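Thioesterase (Streptomyces sp. WAC02707, PDB 6VAP) probably hydrolyses acyl thioesters as the type II thioesterase of the borrelidin biosynthetic pathway. Local coordinates at residues 27-32 against 38-43; 59-64 against 171-176; 232-235 against 241-244. All blocks are in the same frame, centred on the assembly; numbering follows the deposited sequence.

Interaction 1 (27-32 against 38-43); sequences LICLPH and TFYHPV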
loop_
_atom_site.group_PDB
_atom_site.type_symbol
_atom_site.label_atom_id
_atom_site.label_comp_id
_atom_site.label_asym_id
_atom_site.label_seq_id
_atom_site.Cartn_x
_atom_site.Cartn_y
_atom_site.Cartn_z
ATOM N N LEU A 27 7.978 6.507 6.383
ATOM C CA LEU A 27 6.751 5.776 6.099
ATOM C C LEU A 27 6.564 5.764 4.581
ATOM O O LEU A 27 6.424 6.818 3.944
ATOM C CB LEU A 27 5.551 6.418 6.793
ATOM C CG LEU A 27 4.209 5.795 6.348
ATOM C CD1 LEU A 27 4.059 4.424 6.918
ATOM C CD2 LEU A 27 3.023 6.660 6.722
ATOM N N ILE A 28 6.610 4.577 4.001
ATOM C CA ILE A 28 6.429 4.411 2.566
ATOM C C ILE A 28 5.001 3.986 2.351
ATOM O O ILE A 28 4.589 2.967 2.903
ATOM C CB ILE A 28 7.397 3.364 2.000
ATOM C CG1 ILE A 28 8.855 3.752 2.356
ATOM C CG2 ILE A 28 7.245 3.248 0.477
ATOM C CD1 ILE A 28 9.771 2.562 2.357
ATOM N N CYS A 29 4.249 4.730 1.552
ATOM C CA CYS A 29 2.809 4.550 1.382
ATOM C C CYS A 29 2.495 4.117 -0.042
ATOM O O CYS A 29 2.870 4.808 -0.994
ATOM C CB CYS A 29 2.084 5.871 1.688
ATOM S SG CYS A 29 2.326 6.360 3.403
ATOM N N LEU A 30 1.767 3.013 -0.169
ATOM C CA LEU A 30 1.450 2.388 -1.430
ATOM C C LEU A 30 -0.029 2.590 -1.707
ATOM O O LEU A 30 -0.876 2.093 -0.952
ATOM C CB LEU A 30 1.787 0.894 -1.395
ATOM C CG LEU A 30 3.280 0.479 -1.361
ATOM C CD1 LEU A 30 4.116 1.214 -2.347
ATOM C CD2 LEU A 30 3.846 0.719 0.091
ATOM N N PRO A 31 -0.387 3.301 -2.760
ATOM C CA PRO A 31 -1.801 3.505 -3.053
ATOM C C PRO A 31 -2.491 2.239 -3.525
ATOM O O PRO A 31 -1.859 1.308 -4.034
ATOM C CB PRO A 31 -1.774 4.541 -4.166
ATOM C CG PRO A 31 -0.484 5.205 -4.046
ATOM C CD PRO A 31 0.469 4.168 -3.574
ATOM N N HIS A 32 -3.822 2.261 -3.410
ATOM C CA HIS A 32 -4.688 1.212 -3.950
ATOM C C HIS A 32 -4.734 1.246 -5.475
ATOM O O HIS A 32 -4.200 2.149 -6.117
ATOM C CB HIS A 32 -6.116 1.374 -3.431
ATOM C CG HIS A 32 -6.638 2.774 -3.573
ATOM N ND1 HIS A 32 -6.191 3.834 -2.801
ATOM C CD2 HIS A 32 -7.502 3.296 -4.472
ATOM C CE1 HIS A 32 -6.816 4.935 -3.182
ATOM N NE2 HIS A 32 -7.588 4.640 -4.214
ATOM N N THR A 38 -0.851 11.289 -4.608
ATOM C CA THR A 38 -1.528 12.401 -3.952
ATOM C C THR A 38 -2.542 11.921 -2.918
ATOM O O THR A 38 -2.932 12.692 -2.033
ATOM C CB THR A 38 -2.228 13.283 -4.996
ATOM O OG1 THR A 38 -2.970 12.463 -5.913
ATOM C CG2 THR A 38 -1.225 14.087 -5.770
ATOM N N PHE A 39 -3.013 10.678 -3.040
ATOM C CA PHE A 39 -3.942 10.127 -2.058
ATOM C C PHE A 39 -3.386 10.226 -0.639
ATOM O O PHE A 39 -4.141 10.392 0.329
ATOM C CB PHE A 39 -4.233 8.668 -2.406
ATOM C CG PHE A 39 -5.069 7.958 -1.397
ATOM C CD1 PHE A 39 -6.448 8.140 -1.360
ATOM C CD2 PHE A 39 -4.499 7.074 -0.505
ATOM C CE1 PHE A 39 -7.217 7.466 -0.434
ATOM C CE2 PHE A 39 -5.270 6.407 0.404
ATOM C CZ PHE A 39 -6.619 6.606 0.462
ATOM N N TYR A 40 -2.066 10.144 -0.483
ATOM C CA TYR A 40 -1.445 10.157 0.838
ATOM C C TYR A 40 -1.005 11.532 1.321
ATOM O O TYR A 40 -0.319 11.632 2.345
ATOM C CB TYR A 40 -0.268 9.211 0.843
ATOM C CG TYR A 40 -0.704 7.767 0.858
ATOM C CD1 TYR A 40 -1.295 7.227 1.985
ATOM C CD2 TYR A 40 -0.499 6.936 -0.252
ATOM C CE1 TYR A 40 -1.687 5.856 2.027
ATOM C CE2 TYR A 40 -0.925 5.620 -0.245
ATOM C CZ TYR A 40 -1.501 5.088 0.881
ATOM O OH TYR A 40 -1.846 3.785 0.934
ATOM N N HIS A 41 -1.419 12.592 0.642
ATOM C CA HIS A 41 -1.091 13.932 1.123
ATOM C C HIS A 41 -1.587 14.189 2.543
ATOM O O HIS A 41 -0.822 14.744 3.352
ATOM C CB HIS A 41 -1.658 14.984 0.162
ATOM C CG HIS A 41 -0.757 16.158 -0.047
ATOM N ND1 HIS A 41 -0.403 16.613 -1.301
ATOM C CD2 HIS A 41 -0.150 16.978 0.843
ATOM C CE1 HIS A 41 0.384 17.667 -1.170
ATOM N NE2 HIS A 41 0.549 17.911 0.119
ATOM N N PRO A 42 -2.787 13.782 2.934
ATOM C CA PRO A 42 -3.180 13.947 4.347
ATOM C C PRO A 42 -2.256 13.255 5.341
ATOM O O PRO A 42 -2.010 13.783 6.436
ATOM C CB PRO A 42 -4.587 13.352 4.384
ATOM C CG PRO A 42 -5.088 13.392 2.979
ATOM C CD PRO A 42 -3.835 13.145 2.127
ATOM N N VAL A 43 -1.719 12.088 4.998
ATOM C CA VAL A 43 -0.773 11.423 5.899
ATOM C C VAL A 43 0.503 12.265 6.042
ATOM O O VAL A 43 0.995 12.549 7.144
ATOM C CB VAL A 43 -0.466 10.001 5.387
ATOM C CG1 VAL A 43 0.579 9.343 6.277
ATOM C CG2 VAL A 43 -1.722 9.194 5.324
#
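Strand 26-30 passes the turn into helix 41-47 with CA of Cys29 and CA of Tyr40 7.1 Å apart. Tyr40 is the N-cap residue of the helix, and its ring reaches across to the strand. CB of Cys29 sits over the centre of one ring face, 3.3 Å from the centroid of the Tyr40 ring, as a CH-pi contact. SG of Cys29 is held beside its own backbone N (chi1 -63°). It therefore stands over the same face, farther off, in a sulfur-aromatic contact. CD2 of Phe39 covers the opposite face. Along the ring edge, CE2 of Tyr40 lies 3.5 Å from N of Pro31. At the far end, OH of Tyr40 donates to O of Leu30 at 2.7 Å, from above the carbonyl plane. The ring is thus covered on both faces and anchored at its hydroxyl. His32 and Phe39 form a T-shaped pair, with planes at 79°. CE1 of His32 points at the centre of the Phe39 face. Nearer the start of the strand, CD2 of Leu27 meets CG1 of Val43 at 3.7 Å. The contact belongs to the beta-alpha-beta unit of strand 26-30, helix 41-47 and strand 52-56. Tyr40 also touches Ala55 of strand 52-56 and His97 of strand 92-97, while Leu27 and Val43 pack against helix 239-250.

Interaction 2 (59-64 against 171-176); sequences PGRQDR and LPAIRG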
loop_
_atom_site.group_PDB
_atom_site.type_symbol
_atom_site.label_atom_id
_atom_site.label_comp_id
_atom_site.label_asym_id
_atom_site.label_seq_id
_atom_site.Cartn_x
_atom_site.Cartn_y
_atom_site.Cartn_z
ATOM N N PRO A 59 3.470 4.101 -12.454
ATOM C CA PRO A 59 3.371 4.546 -13.849
ATOM C C PRO A 59 1.927 4.556 -14.324
ATOM O O PRO A 59 1.100 3.739 -13.900
ATOM C CB PRO A 59 4.187 3.508 -14.623
ATOM C CG PRO A 59 5.135 2.917 -13.598
ATOM C CD PRO A 59 4.358 2.939 -12.286
ATOM N N GLY A 60 1.648 5.487 -15.233
ATOM C CA GLY A 60 0.398 5.510 -15.946
ATOM C C GLY A 60 -0.637 6.482 -15.431
ATOM O O GLY A 60 -1.738 6.530 -15.986
ATOM N N ARG A 61 -0.334 7.263 -14.407
ATOM C CA ARG A 61 -1.302 8.184 -13.836
ATOM C C ARG A 61 -0.683 9.561 -13.654
ATOM O O ARG A 61 0.515 9.692 -13.389
ATOM C CB ARG A 61 -1.826 7.670 -12.490
ATOM C CG ARG A 61 -0.768 7.641 -11.391
ATOM C CD ARG A 61 -0.919 6.381 -10.551
ATOM N NE ARG A 61 -0.718 5.187 -11.363
ATOM C CZ ARG A 61 -1.411 4.068 -11.232
ATOM N NH1 ARG A 61 -2.329 3.972 -10.287
ATOM N NH2 ARG A 61 -1.143 3.036 -12.029
ATOM N N GLN A 62 -1.528 10.586 -13.798
ATOM C CA GLN A 62 -1.124 11.970 -13.582
ATOM C C GLN A 62 0.113 12.298 -14.405
ATOM O O GLN A 62 0.072 12.230 -15.632
ATOM C CB GLN A 62 -0.896 12.233 -12.095
ATOM C CG GLN A 62 -2.131 11.913 -11.228
ATOM C CD GLN A 62 -1.865 12.128 -9.744
ATOM O OE1 GLN A 62 -0.734 12.041 -9.288
ATOM N NE2 GLN A 62 -2.920 12.414 -8.987
ATOM N N ASP A 63 1.204 12.699 -13.758
ATOM C CA ASP A 63 2.392 13.114 -14.491
ATOM C C ASP A 63 3.061 11.932 -15.172
ATOM O O ASP A 63 3.878 12.149 -16.069
ATOM C CB ASP A 63 3.387 13.795 -13.551
ATOM C CG ASP A 63 3.849 12.871 -12.438
ATOM O OD1 ASP A 63 3.031 12.548 -11.558
ATOM O OD2 ASP A 63 5.023 12.477 -12.458
ATOM N N ARG A 64 2.749 10.694 -14.763
ATOM C CA ARG A 64 3.272 9.492 -15.409
ATOM C C ARG A 64 2.292 8.874 -16.416
ATOM O O ARG A 64 2.436 7.701 -16.776
ATOM C CB ARG A 64 3.645 8.457 -14.345
ATOM C CG ARG A 64 4.554 8.978 -13.254
ATOM C CD ARG A 64 5.109 7.862 -12.440
ATOM N NE ARG A 64 6.143 7.130 -13.162
ATOM C CZ ARG A 64 6.868 6.126 -12.675
ATOM N NH1 ARG A 64 6.637 5.649 -11.464
ATOM N NH2 ARG A 64 7.783 5.545 -13.451
ATOM N N LEU A 171 -8.262 5.146 -17.592
ATOM C CA LEU A 171 -8.707 3.757 -17.567
ATOM C C LEU A 171 -7.571 2.772 -17.786
ATOM O O LEU A 171 -7.503 1.770 -17.055
ATOM C CB LEU A 171 -9.811 3.554 -18.605
ATOM C CG LEU A 171 -10.966 2.651 -18.162
ATOM C CD1 LEU A 171 -11.682 3.208 -16.943
ATOM C CD2 LEU A 171 -11.946 2.454 -19.313
ATOM N N PRO A 172 -6.673 2.976 -18.749
ATOM C CA PRO A 172 -5.565 2.019 -18.908
ATOM C C PRO A 172 -4.786 1.797 -17.630
ATOM O O PRO A 172 -4.367 0.667 -17.355
ATOM C CB PRO A 172 -4.701 2.658 -20.009
ATOM C CG PRO A 172 -5.646 3.519 -20.785
ATOM C CD PRO A 172 -6.667 4.020 -19.792
ATOM N N ALA A 173 -4.576 2.853 -16.839
ATOM C CA ALA A 173 -3.861 2.700 -15.577
ATOM C C ALA A 173 -4.713 1.980 -14.535
ATOM O O ALA A 173 -4.199 1.144 -13.778
ATOM C CB ALA A 173 -3.428 4.066 -15.051
ATOM N N ILE A 174 -6.016 2.273 -14.491
ATOM C CA ILE A 174 -6.896 1.574 -13.556
ATOM C C ILE A 174 -6.985 0.094 -13.911
ATOM O O ILE A 174 -6.887 -0.775 -13.043
ATOM C CB ILE A 174 -8.285 2.232 -13.546
ATOM C CG1 ILE A 174 -8.166 3.720 -13.119
ATOM C CG2 ILE A 174 -9.240 1.470 -12.638
ATOM C CD1 ILE A 174 -9.419 4.513 -13.350
ATOM N N ARG A 175 -7.139 -0.219 -15.193
ATOM C CA ARG A 175 -7.220 -1.613 -15.611
ATOM C C ARG A 175 -5.940 -2.347 -15.254
ATOM O O ARG A 175 -5.990 -3.426 -14.669
ATOM C CB ARG A 175 -7.506 -1.697 -17.113
ATOM C CG ARG A 175 -7.730 -3.121 -17.628
ATOM C CD ARG A 175 -7.840 -3.147 -19.141
ATOM N NE ARG A 175 -9.003 -2.401 -19.634
ATOM C CZ ARG A 175 -10.258 -2.852 -19.609
ATOM N NH1 ARG A 175 -10.536 -4.052 -19.101
ATOM N NH2 ARG A 175 -11.244 -2.101 -20.097
ATOM N N GLY A 176 -4.782 -1.775 -15.599
ATOM C CA GLY A 176 -3.510 -2.376 -15.217
ATOM C C GLY A 176 -3.368 -2.594 -13.721
ATOM O O GLY A 176 -2.848 -3.621 -13.286
HETATM O O HOH W 1 -3.919 5.934 -17.670
#
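Arg61 reaches Ala173 by folding back on its own loop. Its CG lies between the backbone N and the carbonyl carbon (chi1 67°), and further bends at chi2 and chi3 turn the guanidinium toward the preceding Pro59. The guanidinium is held both by O of Pro59 in its own loop and by Asp177 of the helix. The positive phi of Gly60, 100°, belongs to the same turn, and its carbonyl faces the helix. CB of Ala173 points toward the loop and comes to 3.1 Å from O of Gly60, a tight fit. The same methyl lies over one face of the Arg61 guanidinium, 3.9 Å from NH2. NH2 of Arg61 donates to O of Pro59 at 3.0 Å, nearly straight at 165° and in the guanidinium plane. NE of Arg61 adds a weak bond to the same oxygen. NH1 has partners beyond the two segments: a salt bridge to Asp177, one turn along the helix from Ala173, and a hydrogen bond to O of Gly35.

The contact joins the loop after strand 52-56 to helix 167-182. In sequence, that helix comes between strands 120-124 and 196-201, where lid helices are inserted in the alpha/beta-hydrolase fold of type II thioesterases, so it probably belongs to the lid. It is kinked here: Pro172 has no N-H to give, and N of Ala173 makes no bond to the preceding turn. A water takes up the N-H of Ala173. It accepts from N of Ala173 at 3.3 Å and donates to O of Gly60 at 2.8 Å. The loop is closed by its own backbone bonds, N of Gly60 to O of Arg64 and N of Arg64 to O of Arg61.

Interaction 3 (232-235 against 241-244); sequences HFYL and AILG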
loop_
_atom_site.group_PDB
_atom_site.type_symbol
_atom_site.label_atom_id
_atom_site.label_comp_id
_atom_site.label_asym_id
_atom_site.label_seq_id
_atom_site.Cartn_x
_atom_site.Cartn_y
_atom_site.Cartn_z
ATOM N N HIS A 232 -14.700 -1.085 2.089
ATOM C CA HIS A 232 -13.354 -1.183 1.535
ATOM C C HIS A 232 -12.570 0.109 1.702
ATOM O O HIS A 232 -11.343 0.075 1.797
ATOM C CB HIS A 232 -13.421 -1.535 0.049
ATOM C CG HIS A 232 -12.136 -2.066 -0.500
ATOM N ND1 HIS A 232 -11.605 -3.285 -0.124
ATOM C CD2 HIS A 232 -11.277 -1.541 -1.405
ATOM C CE1 HIS A 232 -10.483 -3.495 -0.790
ATOM N NE2 HIS A 232 -10.258 -2.448 -1.567
ATOM N N PHE A 233 -13.247 1.254 1.685
ATOM C CA PHE A 233 -12.631 2.552 1.949
ATOM C C PHE A 233 -13.068 3.161 3.284
ATOM O O PHE A 233 -13.312 4.378 3.406
ATOM C CB PHE A 233 -12.903 3.486 0.787
ATOM C CG PHE A 233 -12.024 3.181 -0.418
ATOM C CD1 PHE A 233 -12.365 2.179 -1.294
ATOM C CD2 PHE A 233 -10.857 3.875 -0.630
ATOM C CE1 PHE A 233 -11.565 1.892 -2.404
ATOM C CE2 PHE A 233 -10.045 3.610 -1.724
ATOM C CZ PHE A 233 -10.418 2.608 -2.623
ATOM N N TYR A 234 -13.205 2.281 4.287
ATOM C CA TYR A 234 -13.381 2.737 5.663
ATOM C C TYR A 234 -12.384 3.833 6.033
ATOM O O TYR A 234 -12.698 4.725 6.816
ATOM C CB TYR A 234 -13.227 1.554 6.623
ATOM C CG TYR A 234 -11.761 1.196 6.767
ATOM C CD1 TYR A 234 -11.121 0.449 5.806
ATOM C CD2 TYR A 234 -11.009 1.663 7.847
ATOM C CE1 TYR A 234 -9.752 0.156 5.916
ATOM C CE2 TYR A 234 -9.662 1.395 7.950
ATOM C CZ TYR A 234 -9.043 0.652 6.979
ATOM O OH TYR A 234 -7.727 0.386 7.100
ATOM N N LEU A 235 -11.179 3.788 5.506
ATOM C CA LEU A 235 -10.122 4.638 6.038
ATOM C C LEU A 235 -10.371 6.117 5.783
ATOM O O LEU A 235 -9.767 6.966 6.451
ATOM C CB LEU A 235 -8.776 4.207 5.418
ATOM C CG LEU A 235 -8.461 4.644 3.990
ATOM C CD1 LEU A 235 -7.000 4.171 3.665
ATOM C CD2 LEU A 235 -9.385 4.064 2.972
ATOM N N ALA A 241 -7.929 8.259 13.248
ATOM C CA ALA A 241 -7.610 7.049 14.006
ATOM C C ALA A 241 -6.452 6.273 13.365
ATOM O O ALA A 241 -5.545 5.783 14.051
ATOM C CB ALA A 241 -8.852 6.157 14.106
ATOM N N ILE A 242 -6.474 6.116 12.049
ATOM C CA ILE A 242 -5.385 5.387 11.401
ATOM C C ILE A 242 -4.059 6.135 11.535
ATOM O O ILE A 242 -2.990 5.524 11.668
ATOM C CB ILE A 242 -5.743 5.127 9.932
ATOM C CG1 ILE A 242 -6.976 4.208 9.880
ATOM C CG2 ILE A 242 -4.554 4.506 9.209
ATOM C CD1 ILE A 242 -7.436 3.893 8.479
ATOM N N LEU A 243 -4.100 7.462 11.464
ATOM C CA LEU A 243 -2.888 8.251 11.651
ATOM C C LEU A 243 -2.310 8.069 13.050
ATOM O O LEU A 243 -1.080 8.008 13.210
ATOM C CB LEU A 243 -3.172 9.726 11.388
ATOM C CG LEU A 243 -3.698 10.087 10.024
ATOM C CD1 LEU A 243 -4.090 11.593 9.998
ATOM C CD2 LEU A 243 -2.679 9.786 8.948
ATOM N N GLY A 244 -3.173 8.001 14.070
ATOM C CA GLY A 244 -2.689 7.689 15.403
ATOM C C GLY A 244 -2.115 6.286 15.529
ATOM O O GLY A 244 -1.182 6.057 16.295
#
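The Tyr234 ring has CB of Leu235 over one face, 3.8 Å above the plane and displaced toward the rim. CD1 of Ile242 comes in obliquely, 3.4 Å from CE2 of Tyr234. The methyl also stays near the hydroxyl end, with CD1 of Ile242 3.8 Å from OH of Tyr234. The Phe228 ring stacks with that of Tyr234, whose OH is hydrogen-bonded to OG of Ser124 at the end of strand 120-124.

Ile242 makes the whole contact from the helix side, and does so with one methyl. Its CB points at the loop, CG1 lies beside the backbone N (chi1 -64°), and the chain then runs straight out (chi2 179°). This brings CD1 to the place where the Tyr234 ring and CB of Leu235 meet. The isoleucine side chain crosses that of Tyr234 at about a right angle. CD1 of Ile242 also comes to 3.4 Å from CB of Leu235, closer than carbon atoms usually pack.

In alpha/beta hydrolases the loop after the last strand carries the catalytic histidine. The loop between strand 223-228 and helix 239-250 fits that pattern. NE2 of His232 is hydrogen-bonded to OG of Ser98 and ND1 to OD2 of Asp204, geometry consistent with a Ser-His-Asp triad. Ile242 does not touch His232. It meets the loop two and three residues farther on, a few residues before helix 239-250 begins. On the sheet side, Ile242 touches Phe95 and Leu235 touches His97 of strand 92-97.

Overall arrangement
The three contacts follow one another along the chain without overlap. Interactions 1 and 3 are neighbours, their centres about 12 Å apart. They meet where CD2 of His32 lies 3.5 Å from CZ of Phe233, and where Val43 and Leu243 join helices 41-47 and 239-250. Both helices meet strand 26-30, at Leu27, and helix 239-250 also meets strand 92-97. Interaction 2 lies about 16 Å from interaction 1 and about 25 Å from interaction 3, between centres. A probable hydrogen bond from Gln62 to Thr38 links it to interaction 1. Interaction 3 holds the histidine of the probable triad, interaction 1 borders its serine through His32, and interaction 2 ties the loop after strand 52-56 to the likely lid helix.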